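Local coordinates for protein carbohydrate binding family 6 (Clostridium thermocellum, PDB 5A8C) that probably hydrolyses terminal alpha-L-arabinofuranosyl residues from arabinose-containing polysaccharides, as a family 43 glycoside hydrolase built on a five-bladed beta-propeller, at residues A[240-243]-A[248-251]; A[214-217]-A[222-225]. All coordinates share one frame; numbering follows the deposited sequence.

Interaction 1. Residues A[240-243]-A[248-251]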
ATOM      1  N   MET A 240       9.487   9.395  -7.719  1.00  6.85           N
ATOM      2  CA  MET A 240       9.771   9.935  -9.040  1.00  6.93           C
ATOM      3  C   MET A 240       8.548  10.645  -9.575  1.00  6.43           C
ATOM      4  O   MET A 240       7.422  10.321  -9.170  1.00  7.12           O
ATOM      5  CB  MET A 240      10.146   8.834 -10.022  1.00  7.83           C
ATOM      6  CG  MET A 240      11.184   7.841  -9.558  1.00  8.81           C
ATOM      7  SD  MET A 240      11.712   6.687 -10.840  1.00 10.11           S
ATOM      8  CE  MET A 240      10.290   5.805 -11.205  1.00 10.96           C
ATOM      9  N   MET A 241       8.732  11.541 -10.536  1.00  6.74           N
ATOM     10  CA  MET A 241       7.637  12.238 -11.196  1.00  6.97           C
ATOM     11  C   MET A 241       7.744  12.088 -12.696  1.00  7.29           C
ATOM     12  O   MET A 241       8.862  12.015 -13.253  1.00  8.04           O
ATOM     13  CB  MET A 241       7.643  13.734 -10.859  1.00  8.07           C
ATOM     14  CG  MET A 241       7.262  14.013  -9.422  1.00  8.35           C
ATOM     15  SD  MET A 241       7.525  15.720  -8.900  1.00  9.56           S
ATOM     16  CE  MET A 241       6.263  16.526  -9.842  1.00 10.73           C
ATOM     17  N   SER A 242       6.582  12.145 -13.367  1.00  7.14           N
ATOM     18  CA  SER A 242       6.530  12.087 -14.831  1.00  7.63           C
ATOM     19  C   SER A 242       5.321  12.830 -15.334  1.00  8.11           C
ATOM     20  O   SER A 242       4.323  12.994 -14.617  1.00  8.30           O
ATOM     21  CB  SER A 242       6.429  10.645 -15.294  1.00  7.88           C
ATOM     22  OG  SER A 242       6.432  10.610 -16.733  1.00  8.27           O
ATOM     23  N   ASP A 243       5.344  13.195 -16.610  1.00  8.45           N
ATOM     24  CA  ASP A 243       4.161  13.632 -17.347  1.00  9.36           C
ATOM     25  C   ASP A 243       3.318  12.468 -17.860  1.00  8.11           C
ATOM     26  O   ASP A 243       2.208  12.720 -18.382  1.00  8.69           O
ATOM     27  CB  ASP A 243       4.578  14.505 -18.536  1.00 11.32           C
ATOM     28  CG  ASP A 243       5.209  15.778 -18.145  1.00 13.74           C
ATOM     29  OD1 ASP A 243       4.830  16.347 -17.129  1.00 15.29           O
ATOM     30  OD2 ASP A 243       6.032  16.306 -18.920  1.00 21.25           O
ATOM     31  N   GLY A 248       8.897   7.997 -18.569  1.00  9.55           N
ATOM     32  CA  GLY A 248       9.237   9.385 -18.427  1.00 10.44           C
ATOM     33  C   GLY A 248       9.546   9.824 -16.998  1.00  9.59           C
ATOM     34  O   GLY A 248       9.608  11.016 -16.765  1.00 10.46           O
ATOM     35  N   PHE A 249       9.770   8.889 -16.086  1.00  9.08           N
ATOM     36  CA  PHE A 249       9.978   9.256 -14.675  1.00  8.77           C
ATOM     37  C   PHE A 249      11.410   9.708 -14.414  1.00  9.32           C
ATOM     38  O   PHE A 249      12.369   9.186 -14.991  1.00 11.43           O
ATOM     39  CB  PHE A 249       9.631   8.060 -13.766  1.00  8.34           C
ATOM     40  CG  PHE A 249       8.159   7.846 -13.685  1.00  8.01           C
ATOM     41  CD1 PHE A 249       7.424   8.508 -12.737  1.00  7.62           C
ATOM     42  CD2 PHE A 249       7.492   7.003 -14.546  1.00  8.42           C
ATOM     43  CE1 PHE A 249       6.032   8.370 -12.664  1.00  8.01           C
ATOM     44  CE2 PHE A 249       6.116   6.875 -14.515  1.00  9.00           C
ATOM     45  CZ  PHE A 249       5.390   7.582 -13.565  1.00  8.30           C
ATOM     46  N   GLN A 250      11.503  10.647 -13.490  1.00  9.17           N
ATOM     47  CA  GLN A 250      12.782  11.125 -12.973  1.00  9.70           C
ATOM     48  C   GLN A 250      12.686  11.175 -11.461  1.00  8.86           C
ATOM     49  O   GLN A 250      11.710  11.663 -10.856  1.00  8.76           O
ATOM     50  CB  GLN A 250      13.091  12.529 -13.508  1.00 13.16           C
ATOM     51  CG  GLN A 250      13.338  12.503 -15.031  1.00 15.83           C
ATOM     52  CD  GLN A 250      14.624  11.803 -15.461  1.00 21.40           C
ATOM     53  OE1 GLN A 250      15.550  11.605 -14.675  1.00 28.02           O
ATOM     54  NE2 GLN A 250      14.680  11.434 -16.705  1.00 27.14           N
ATOM     55  N   TYR A 251      13.740  10.712 -10.799  1.00  8.93           N
ATOM     56  CA  TYR A 251      13.826  10.669  -9.311  1.00  8.43           C
ATOM     57  C   TYR A 251      13.821  12.065  -8.761  1.00  7.97           C
ATOM     58  O   TYR A 251      14.521  12.972  -9.251  1.00  9.17           O
ATOM     59  CB  TYR A 251      15.136   9.953  -8.942  1.00  9.25           C
ATOM     60  CG  TYR A 251      15.355   9.894  -7.464  1.00  8.92           C
ATOM     61  CD1 TYR A 251      14.769   8.923  -6.694  1.00  9.12           C
ATOM     62  CD2 TYR A 251      16.134  10.867  -6.828  1.00  9.40           C
ATOM     63  CE1 TYR A 251      14.956   8.895  -5.322  1.00  9.41           C
ATOM     64  CE2 TYR A 251      16.346  10.860  -5.456  1.00 10.01           C
ATOM     65  CZ  TYR A 251      15.747   9.881  -4.706  1.00  9.27           C
ATOM     66  OH  TYR A 251      15.925   9.893  -3.342  1.00 10.68           O
TER
HETATM   67  O   HOH W   1       7.909  12.932 -18.093  1.00 14.04           O
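Ser-242 sets its CB squarely over the middle of the Phe-249 ring, 3.4 Å from the ring centroid and 10° off the normal, a CH-pi contact that a small side chain permits because it lets the ring slide in close. At the other end of Phe-249, the methyl CE of Met-240 packs on CB at 3.5 Å. Met-240 reaches it by a bend at its last torsion (chi3 -64°), which turns the flexible thioether across the phenylalanine at about a right angle. Behind these side chains, Met-241 and Gln-250 form an antiparallel hydrogen-bonded pair: Met-241 N gives to Gln-250 O at 3.0 Å, and Gln-250 N to Met-241 O at 3.0 Å. The OG of Ser-242 is occupied within the turn, by Thr-247 O and Lys-244 N. A water bridges the two arms of the turn, accepting from Asp-243 N at 3.0 Å and donating to Gly-248 O at 2.9 Å. Gly-248 has a positive phi (85°), readily adopted without a CB. Farther out, Phe-249 and Met-240 both rest on Phe-224, while Asp-243 makes a salt bridge to Lys-221. This is the beta hairpin of strands 237-242 and 250-256, the outer edge of a four-stranded antiparallel propeller blade.

Interaction 2. Residues A[214-217]-A[222-225]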
ATOM      1  N   TYR A 214       3.579   2.588  -5.606  1.00  5.37           N
ATOM      2  CA  TYR A 214       2.373   3.386  -5.386  1.00  5.52           C
ATOM      3  C   TYR A 214       2.310   4.467  -6.443  1.00  5.17           C
ATOM      4  O   TYR A 214       3.331   5.071  -6.791  1.00  6.27           O
ATOM      5  CB  TYR A 214       2.381   4.003  -3.970  1.00  6.17           C
ATOM      6  CG  TYR A 214       1.065   4.547  -3.522  1.00  6.25           C
ATOM      7  CD1 TYR A 214       0.149   3.736  -2.903  1.00  6.83           C
ATOM      8  CD2 TYR A 214       0.728   5.856  -3.789  1.00  6.73           C
ATOM      9  CE1 TYR A 214      -1.084   4.265  -2.475  1.00  7.85           C
ATOM     10  CE2 TYR A 214      -0.503   6.386  -3.385  1.00  6.91           C
ATOM     11  CZ  TYR A 214      -1.392   5.550  -2.770  1.00  7.47           C
ATOM     12  OH  TYR A 214      -2.609   6.073  -2.336  1.00  9.25           O
ATOM     13  N   MET A 215       1.117   4.726  -6.966  1.00  5.42           N
ATOM     14  CA  MET A 215       0.892   5.781  -7.940  1.00  6.12           C
ATOM     15  C   MET A 215      -0.224   6.702  -7.501  1.00  6.17           C
ATOM     16  O   MET A 215      -1.294   6.223  -7.101  1.00  7.32           O
ATOM     17  CB  MET A 215       0.549   5.146  -9.289  1.00  6.38           C
ATOM     18  CG  MET A 215       0.188   6.118 -10.416  1.00  7.15           C
ATOM     19  SD  MET A 215       1.387   7.409 -10.746  1.00  7.63           S
ATOM     20  CE  MET A 215       2.865   6.426 -11.082  1.00  8.06           C
ATOM     21  N   HIS A 216      -0.009   7.997  -7.675  1.00  6.78           N
ATOM     22  CA  HIS A 216      -1.098   8.992  -7.574  1.00  6.73           C
ATOM     23  C   HIS A 216      -0.806  10.096  -8.541  1.00  6.76           C
ATOM     24  O   HIS A 216       0.338  10.273  -8.998  1.00  7.53           O
ATOM     25  CB  HIS A 216      -1.341   9.486  -6.149  1.00  7.22           C
ATOM     26  CG  HIS A 216      -0.399  10.540  -5.696  1.00  7.32           C
ATOM     27  ND1 HIS A 216       0.867  10.301  -5.196  1.00  7.43           N
ATOM     28  CD2 HIS A 216      -0.607  11.892  -5.660  1.00  8.06           C
ATOM     29  CE1 HIS A 216       1.386  11.484  -4.884  1.00  7.82           C
ATOM     30  NE2 HIS A 216       0.527  12.447  -5.169  1.00  8.29           N
ATOM     31  N   LYS A 217      -1.828  10.871  -8.874  1.00  7.63           N
ATOM     32  CA  LYS A 217      -1.715  11.962  -9.821  1.00  8.33           C
ATOM     33  C   LYS A 217      -2.141  13.240  -9.155  1.00  8.87           C
ATOM     34  O   LYS A 217      -3.092  13.263  -8.376  1.00 10.81           O
ATOM     35  CB  LYS A 217      -2.562  11.682 -11.090  1.00  9.34           C
ATOM     36  CG  LYS A 217      -2.327  12.604 -12.273  1.00  9.54           C
ATOM     37  CD  LYS A 217      -3.167  12.189 -13.456  1.00 10.16           C
ATOM     38  CE  LYS A 217      -2.822  12.959 -14.711  1.00 10.33           C
ATOM     39  NZ  LYS A 217      -3.643  12.508 -15.874  1.00 10.77           N
ATOM     40  N   TYR A 222       2.300  12.631 -12.601  1.00  7.09           N
ATOM     41  CA  TYR A 222       2.228  11.297 -12.031  1.00  6.79           C
ATOM     42  C   TYR A 222       3.373  11.135 -11.054  1.00  6.44           C
ATOM     43  O   TYR A 222       4.515  11.510 -11.342  1.00  7.91           O
ATOM     44  CB  TYR A 222       2.355  10.247 -13.148  1.00  6.68           C
ATOM     45  CG  TYR A 222       1.217  10.295 -14.126  1.00  6.93           C
ATOM     46  CD1 TYR A 222       1.290  11.135 -15.274  1.00  7.05           C
ATOM     47  CD2 TYR A 222       0.084   9.508 -13.968  1.00  7.06           C
ATOM     48  CE1 TYR A 222       0.270  11.162 -16.168  1.00  7.07           C
ATOM     49  CE2 TYR A 222      -0.939   9.540 -14.932  1.00  7.65           C
ATOM     50  CZ  TYR A 222      -0.830  10.346 -16.050  1.00  7.42           C
ATOM     51  OH  TYR A 222      -1.801  10.387 -17.003  1.00  8.45           O
ATOM     52  N   TYR A 223       3.063  10.575  -9.866  1.00  6.23           N
ATOM     53  CA  TYR A 223       4.019  10.393  -8.794  1.00  6.05           C
ATOM     54  C   TYR A 223       4.144   8.910  -8.518  1.00  5.95           C
ATOM     55  O   TYR A 223       3.196   8.284  -8.031  1.00  6.24           O
ATOM     56  CB  TYR A 223       3.515  11.095  -7.515  1.00  6.43           C
ATOM     57  CG  TYR A 223       3.452  12.608  -7.629  1.00  6.47           C
ATOM     58  CD1 TYR A 223       2.387  13.215  -8.289  1.00  7.35           C
ATOM     59  CD2 TYR A 223       4.411  13.406  -7.056  1.00  7.10           C
ATOM     60  CE1 TYR A 223       2.322  14.604  -8.418  1.00  8.28           C
ATOM     61  CE2 TYR A 223       4.355  14.812  -7.150  1.00  7.77           C
ATOM     62  CZ  TYR A 223       3.333  15.373  -7.840  1.00  8.07           C
ATOM     63  OH  TYR A 223       3.213  16.757  -7.976  1.00  9.85           O
ATOM     64  N   PHE A 224       5.306   8.320  -8.853  1.00  5.80           N
ATOM     65  CA  PHE A 224       5.590   6.940  -8.525  1.00  5.83           C
ATOM     66  C   PHE A 224       6.404   6.953  -7.233  1.00  5.63           C
ATOM     67  O   PHE A 224       7.528   7.439  -7.204  1.00  6.16           O
ATOM     68  CB  PHE A 224       6.387   6.242  -9.632  1.00  6.17           C
ATOM     69  CG  PHE A 224       6.683   4.815  -9.276  1.00  5.80           C
ATOM     70  CD1 PHE A 224       5.739   3.826  -9.574  1.00  6.78           C
ATOM     71  CD2 PHE A 224       7.832   4.444  -8.633  1.00  6.10           C
ATOM     72  CE1 PHE A 224       5.997   2.513  -9.223  1.00  6.96           C
ATOM     73  CE2 PHE A 224       8.050   3.122  -8.264  1.00  6.66           C
ATOM     74  CZ  PHE A 224       7.118   2.167  -8.572  1.00  6.98           C
ATOM     75  N   SER A 225       5.786   6.472  -6.158  1.00  5.57           N
ATOM     76  CA  SER A 225       6.450   6.421  -4.845  1.00  5.56           C
ATOM     77  C   SER A 225       6.637   4.968  -4.423  1.00  5.27           C
ATOM     78  O   SER A 225       5.937   4.069  -4.928  1.00  6.13           O
ATOM     79  CB  SER A 225       5.716   7.267  -3.823  1.00  5.63           C
ATOM     80  OG  SER A 225       4.377   6.852  -3.651  1.00  5.95           O
TER
HETATM   81  O   HOH W   2       2.755   8.206  -5.270  1.00  7.40           O
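Lys-217 and Tyr-222 run side by side to a shared polar end, where NZ donates to the tyrosine OH at 3.0 Å. The extended lysine chain, CG opposite the backbone N (chi1 -168°), carries CE over the face of the Tyr-222 ring, 4.0 Å from its centroid. Asp-168 is shared, salt-bridged to NZ and hydrogen-bonded to the tyrosine OH, and Asp-169 adds a second carboxylate for NZ. The nearly parallel (12°) rings of His-216 and Tyr-223 are slid apart. Both imidazole nitrogens are engaged: NE2 with Tyr-308 OH, and ND1 with a water at 2.8 Å. That water donates to Tyr-223 O and meets Ser-225 OG at 2.7 Å, which also bonds to His-269. Tyr-223 O additionally receives His-216 N at 3.2 Å, while His-216 O takes Tyr-223 N at 2.9 Å. Ser-225 N gives to Tyr-214 O at 2.9 Å; the return bond from Tyr-214 N is weak. Tyr-223 OH bonds to Gly-312 O and Tyr-214 OH to Ile-271 O. On the opposite sheet face, Met-215 brings SD to the Tyr-222 ring edge, a Met-aromatic contact. Strands 212-218 and 221-228 thus form an antiparallel beta hairpin, the inner half of a propeller blade, with Tyr-214 near the bound calcium.

Both contacts are antiparallel hairpins of one four-stranded blade, and strands 221-228 and 237-242 are the neighbours that join them: Met-240 N probably bonds to Phe-224 O, and Tyr-222 N to Ser-242 O. Interaction 2 is the buried one, its centre about 12 Å from the chain centre against about 20 Å for interaction 1, which is only partly buried. The chemistry follows the place. Inside, tyrosines, a histidine and a lysine have their polar ends matched by neighbouring strands and loops; outside, apolar packing on Phe-249 is combined with a water-bridged turn. The Phe-249 side chain also meets Met-215, so the outer hairpin packs directly on the inner one.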